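Local coordinates for ribonucleoside-diphosphate reductase (PDB 5IM3), which probably reduces ribonucleoside diphosphates to the deoxyribonucleotides needed for DNA synthesis, under allosteric control by nucleotides such as dATP, at residues Leu623-Asn636 with Tyr695-Arg707. Residues are numbered along the deposited sequence; the frame is centred on the assembly and turned at random.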
loop_
_atom_site.group_PDB
_atom_site.type_symbol
_atom_site.label_atom_id
_atom_site.label_comp_id
_atom_site.label_asym_id
_atom_site.label_seq_id
_atom_site.Cartn_x
_atom_site.Cartn_y
_atom_site.Cartn_z
ATOM N N LEU A 623 57.129 6.098 6.486
ATOM C CA LEU A 623 56.274 5.215 5.703
ATOM C C LEU A 623 57.101 4.271 4.839
ATOM O O LEU A 623 56.769 3.087 4.710
ATOM C CB LEU A 623 55.331 6.051 4.841
ATOM C CG LEU A 623 54.253 5.308 4.053
ATOM C CD1 LEU A 623 53.280 4.595 4.982
ATOM C CD2 LEU A 623 53.525 6.296 3.157
ATOM N N GLU A 624 58.182 4.775 4.238
ATOM C CA GLU A 624 59.021 3.926 3.400
ATOM C C GLU A 624 59.614 2.774 4.203
ATOM O O GLU A 624 59.614 1.626 3.745
ATOM C CB GLU A 624 60.128 4.760 2.755
ATOM C CG GLU A 624 61.149 3.936 1.978
ATOM C CD GLU A 624 62.115 4.789 1.185
ATOM O OE1 GLU A 624 62.083 6.030 1.334
ATOM O OE2 GLU A 624 62.908 4.218 0.408
ATOM N N LYS A 625 60.119 3.062 5.406
ATOM C CA LYS A 625 60.728 2.018 6.224
ATOM C C LYS A 625 59.725 0.925 6.570
ATOM O O LYS A 625 60.054 -0.266 6.526
ATOM C CB LYS A 625 61.310 2.632 7.495
ATOM C CG LYS A 625 62.496 3.540 7.235
ATOM C CD LYS A 625 62.367 4.839 8.000
ATOM C CE LYS A 625 63.525 5.770 7.715
ATOM N NZ LYS A 625 63.362 7.065 8.428
ATOM N N THR A 626 58.495 1.305 6.917
ATOM C CA THR A 626 57.495 0.307 7.281
ATOM C C THR A 626 57.054 -0.505 6.067
ATOM O O THR A 626 56.858 -1.721 6.167
ATOM C CB THR A 626 56.296 0.988 7.935
ATOM O OG1 THR A 626 55.761 1.963 7.035
ATOM C CG2 THR A 626 56.714 1.669 9.239
ATOM N N VAL A 627 56.900 0.147 4.912
ATOM C CA VAL A 627 56.489 -0.570 3.708
ATOM C C VAL A 627 57.573 -1.551 3.277
ATOM O O VAL A 627 57.280 -2.691 2.896
ATOM C CB VAL A 627 56.144 0.422 2.581
ATOM C CG1 VAL A 627 55.926 -0.314 1.260
ATOM C CG2 VAL A 627 54.904 1.213 2.943
ATOM N N LYS A 628 58.837 -1.126 3.320
ATOM C CA LYS A 628 59.927 -2.017 2.938
ATOM C C LYS A 628 59.910 -3.295 3.766
ATOM O O LYS A 628 60.073 -4.396 3.227
ATOM C CB LYS A 628 61.270 -1.305 3.091
ATOM C CG LYS A 628 61.611 -0.356 1.955
ATOM C CD LYS A 628 63.016 0.214 2.127
ATOM C CE LYS A 628 63.527 0.855 0.848
ATOM N NZ LYS A 628 64.974 1.202 0.949
ATOM N N THR A 629 59.715 -3.167 5.081
ATOM C CA THR A 629 59.689 -4.348 5.936
ATOM C C THR A 629 58.395 -5.132 5.763
ATOM O O THR A 629 58.406 -6.364 5.855
ATOM C CB THR A 629 59.873 -3.944 7.398
ATOM O OG1 THR A 629 61.138 -3.291 7.552
ATOM C CG2 THR A 629 59.830 -5.164 8.312
ATOM N N ALA A 630 57.281 -4.439 5.522
ATOM C CA ALA A 630 56.006 -5.118 5.315
ATOM C C ALA A 630 56.071 -6.040 4.103
ATOM O O ALA A 630 55.670 -7.207 4.173
ATOM C CB ALA A 630 54.891 -4.088 5.145
ATOM N N VAL A 631 56.572 -5.528 2.977
ATOM C CA VAL A 631 56.632 -6.332 1.760
ATOM C C VAL A 631 57.517 -7.552 1.973
ATOM O O VAL A 631 57.196 -8.656 1.519
ATOM C CB VAL A 631 57.120 -5.474 0.575
ATOM C CG1 VAL A 631 57.332 -6.337 -0.667
ATOM C CG2 VAL A 631 56.124 -4.357 0.282
ATOM N N ARG A 632 58.645 -7.380 2.668
ATOM C CA ARG A 632 59.518 -8.516 2.934
ATOM C C ARG A 632 58.792 -9.581 3.746
ATOM O O ARG A 632 58.847 -10.772 3.419
ATOM C CB ARG A 632 60.780 -8.059 3.662
ATOM C CG ARG A 632 61.817 -9.163 3.818
ATOM C CD ARG A 632 63.023 -8.702 4.626
ATOM N NE ARG A 632 64.087 -9.702 4.624
ATOM C CZ ARG A 632 65.050 -9.771 3.711
ATOM N NH1 ARG A 632 65.096 -8.897 2.714
ATOM N NH2 ARG A 632 65.975 -10.721 3.794
ATOM N N MET A 633 58.103 -9.168 4.812
ATOM C CA MET A 633 57.344 -10.121 5.614
ATOM C C MET A 633 56.311 -10.852 4.765
ATOM O O MET A 633 56.118 -12.065 4.916
ATOM C CB MET A 633 56.667 -9.399 6.777
ATOM C CG MET A 633 57.652 -8.780 7.755
ATOM S SD MET A 633 56.871 -7.703 8.967
ATOM C CE MET A 633 55.847 -8.855 9.873
ATOM N N LEU A 634 55.640 -10.134 3.860
ATOM C CA LEU A 634 54.643 -10.778 3.010
ATOM C C LEU A 634 55.297 -11.740 2.028
ATOM O O LEU A 634 54.749 -12.810 1.742
ATOM C CB LEU A 634 53.821 -9.723 2.267
ATOM C CG LEU A 634 52.820 -8.932 3.115
ATOM C CD1 LEU A 634 52.106 -7.880 2.273
ATOM C CD2 LEU A 634 51.802 -9.853 3.782
ATOM N N ASP A 635 56.472 -11.385 1.504
ATOM C CA ASP A 635 57.172 -12.305 0.618
ATOM C C ASP A 635 57.601 -13.558 1.371
ATOM O O ASP A 635 57.573 -14.663 0.817
ATOM C CB ASP A 635 58.378 -11.617 -0.018
ATOM C CG ASP A 635 58.869 -12.336 -1.264
ATOM O OD1 ASP A 635 58.037 -12.625 -2.150
ATOM O OD2 ASP A 635 60.078 -12.624 -1.358
ATOM N N ASN A 636 57.988 -13.407 2.642
ATOM C CA ASN A 636 58.324 -14.568 3.459
ATOM C C ASN A 636 57.117 -15.477 3.647
ATOM O O ASN A 636 57.253 -16.707 3.663
ATOM C CB ASN A 636 58.858 -14.117 4.818
ATOM C CG ASN A 636 60.271 -13.572 4.745
ATOM O OD1 ASN A 636 60.768 -13.232 3.671
ATOM N ND2 ASN A 636 60.927 -13.491 5.894
ATOM N N TYR A 695 56.736 3.204 -2.632
ATOM C CA TYR A 695 57.588 2.461 -1.710
ATOM C C TYR A 695 57.371 0.958 -1.834
ATOM O O TYR A 695 58.333 0.183 -1.814
ATOM C CB TYR A 695 57.326 2.934 -0.281
ATOM C CG TYR A 695 57.655 4.392 -0.081
ATOM C CD1 TYR A 695 58.800 4.938 -0.648
ATOM C CD2 TYR A 695 56.820 5.226 0.652
ATOM C CE1 TYR A 695 59.114 6.257 -0.483
ATOM C CE2 TYR A 695 57.130 6.557 0.820
ATOM C CZ TYR A 695 58.284 7.053 0.240
ATOM O OH TYR A 695 58.611 8.361 0.389
ATOM N N ALA A 696 56.117 0.526 -1.961
ATOM C CA ALA A 696 55.847 -0.899 -2.106
ATOM C C ALA A 696 56.497 -1.446 -3.371
ATOM O O ALA A 696 57.169 -2.484 -3.343
ATOM C CB ALA A 696 54.337 -1.146 -2.116
ATOM N N ILE A 697 56.322 -0.748 -4.493
ATOM C CA ILE A 697 56.957 -1.180 -5.733
ATOM C C ILE A 697 58.472 -1.145 -5.586
ATOM O O ILE A 697 59.173 -2.071 -6.012
ATOM C CB ILE A 697 56.467 -0.312 -6.909
ATOM C CG1 ILE A 697 54.978 -0.582 -7.167
ATOM C CG2 ILE A 697 57.296 -0.590 -8.170
ATOM C CD1 ILE A 697 54.353 0.296 -8.233
ATOM N N GLN A 698 59.002 -0.082 -4.974
ATOM C CA GLN A 698 60.444 0.007 -4.769
ATOM C C GLN A 698 60.948 -1.128 -3.886
ATOM O O GLN A 698 62.033 -1.674 -4.123
ATOM C CB GLN A 698 60.802 1.361 -4.157
ATOM C CG GLN A 698 62.292 1.587 -4.000
ATOM C CD GLN A 698 62.619 2.927 -3.379
ATOM O OE1 GLN A 698 61.983 3.347 -2.413
ATOM N NE2 GLN A 698 63.610 3.612 -3.936
ATOM N N ALA A 699 60.175 -1.496 -2.860
ATOM C CA ALA A 699 60.571 -2.596 -1.986
ATOM C C ALA A 699 60.623 -3.914 -2.749
ATOM O O ALA A 699 61.517 -4.738 -2.522
ATOM C CB ALA A 699 59.608 -2.706 -0.805
ATOM N N SER A 700 59.669 -4.136 -3.654
ATOM C CA SER A 700 59.677 -5.367 -4.433
ATOM C C SER A 700 60.920 -5.456 -5.311
ATOM O O SER A 700 61.436 -6.554 -5.544
ATOM C CB SER A 700 58.405 -5.458 -5.280
ATOM O OG SER A 700 58.089 -6.804 -5.590
ATOM N N CYS A 701 61.416 -4.315 -5.801
ATOM C CA CYS A 701 62.662 -4.315 -6.562
ATOM C C CYS A 701 63.842 -4.723 -5.688
ATOM O O CYS A 701 64.771 -5.389 -6.160
ATOM C CB CYS A 701 62.912 -2.934 -7.172
ATOM S SG CYS A 701 61.678 -2.374 -8.366
ATOM N N ASP A 702 63.833 -4.320 -4.415
ATOM C CA ASP A 702 64.935 -4.669 -3.523
ATOM C C ASP A 702 64.970 -6.168 -3.250
ATOM O O ASP A 702 66.048 -6.770 -3.199
ATOM C CB ASP A 702 64.820 -3.889 -2.213
ATOM C CG ASP A 702 64.880 -2.387 -2.418
ATOM O OD1 ASP A 702 65.302 -1.949 -3.509
ATOM O OD2 ASP A 702 64.509 -1.645 -1.484
ATOM N N LEU A 703 63.800 -6.787 -3.069
ATOM C CA LEU A 703 63.754 -8.235 -2.885
ATOM C C LEU A 703 64.197 -8.965 -4.148
ATOM O O LEU A 703 64.841 -10.018 -4.067
ATOM C CB LEU A 703 62.347 -8.668 -2.477
ATOM C CG LEU A 703 61.827 -8.072 -1.167
ATOM C CD1 LEU A 703 60.393 -8.514 -0.921
ATOM C CD2 LEU A 703 62.716 -8.457 0.013
ATOM N N ALA A 704 63.870 -8.421 -5.322
ATOM C CA ALA A 704 64.317 -9.036 -6.567
ATOM C C ALA A 704 65.837 -9.033 -6.666
ATOM O O ALA A 704 66.435 -9.986 -7.180
ATOM C CB ALA A 704 63.705 -8.309 -7.762
ATOM N N ASP A 705 66.478 -7.966 -6.183
ATOM C CA ASP A 705 67.936 -7.915 -6.197
ATOM C C ASP A 705 68.538 -8.953 -5.261
ATOM O O ASP A 705 69.624 -9.476 -5.533
ATOM C CB ASP A 705 68.417 -6.516 -5.810
ATOM C CG ASP A 705 67.958 -5.447 -6.784
ATOM O OD1 ASP A 705 67.805 -5.754 -7.984
ATOM O OD2 ASP A 705 67.758 -4.294 -6.348
ATOM N N GLU A 706 67.847 -9.270 -4.165
ATOM C CA GLU A 706 68.365 -10.175 -3.147
ATOM C C GLU A 706 67.926 -11.618 -3.366
ATOM O O GLU A 706 68.692 -12.546 -3.090
ATOM C CB GLU A 706 67.912 -9.703 -1.761
ATOM C CG GLU A 706 68.393 -10.569 -0.605
ATOM C CD GLU A 706 67.801 -10.145 0.725
ATOM O OE1 GLU A 706 67.365 -8.978 0.841
ATOM O OE2 GLU A 706 67.760 -10.982 1.651
ATOM N N ARG A 707 66.703 -11.828 -3.851
ATOM C CA ARG A 707 66.147 -13.163 -4.000
ATOM C C ARG A 707 65.894 -13.558 -5.445
ATOM O O ARG A 707 65.638 -14.739 -5.708
ATOM C CB ARG A 707 64.833 -13.272 -3.209
ATOM C CG ARG A 707 65.009 -13.037 -1.715
ATOM C CD ARG A 707 63.688 -12.871 -0.979
ATOM N NE ARG A 707 63.892 -12.886 0.465
ATOM C CZ ARG A 707 62.944 -12.675 1.372
ATOM N NH1 ARG A 707 61.697 -12.421 0.998
ATOM N NH2 ARG A 707 63.250 -12.714 2.663
#
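Arg632 meets Glu706 end-on, NH1 to OE1 at 2.9 Å and NH2 to OE2 at 2.8 Å; both bonds are nearly straight and lie close to the guanidinium plane, which is turned 30° from the carboxylate. Arg707 NH2 lies over one face of the Arg632 guanidinium, toward its rim and 3.6 Å from Arg632 NH2, with the two planes inclined to each other; Glu334, which bridges both arginines, probably offsets these close like charges together with Glu706 and Asp635. At its own edge Arg707 gives NH1 to the anti lone pair of Asp635 OD2 (2.9 Å) and NH2 to Asn636 OD1 (2.7 Å). Asp635 is shared with Arg656, Arg762 and Asn763. Farther along, the helices pack closely, axes 8.5 Å apart and crossing at -51°: Val631 is a knob among Ala696, Ala699, Ser700 and Leu703, and Ala699 CB lies 3.8 Å from Lys628 CA. At the other end, Glu624 CB sits over the centre of the Tyr695 ring in a CH-pi contact; with CG anti to the backbone N (chi1 174°), the extended chain carries its carboxylate out past the CD1-CE1 side of the ring, nearly parallel to it. The pair belongs to the barrel domain: helix 620-640 turns its other sides to helix 337-349 and strand 353-355, while helix 679-707 rests against helix 751-757.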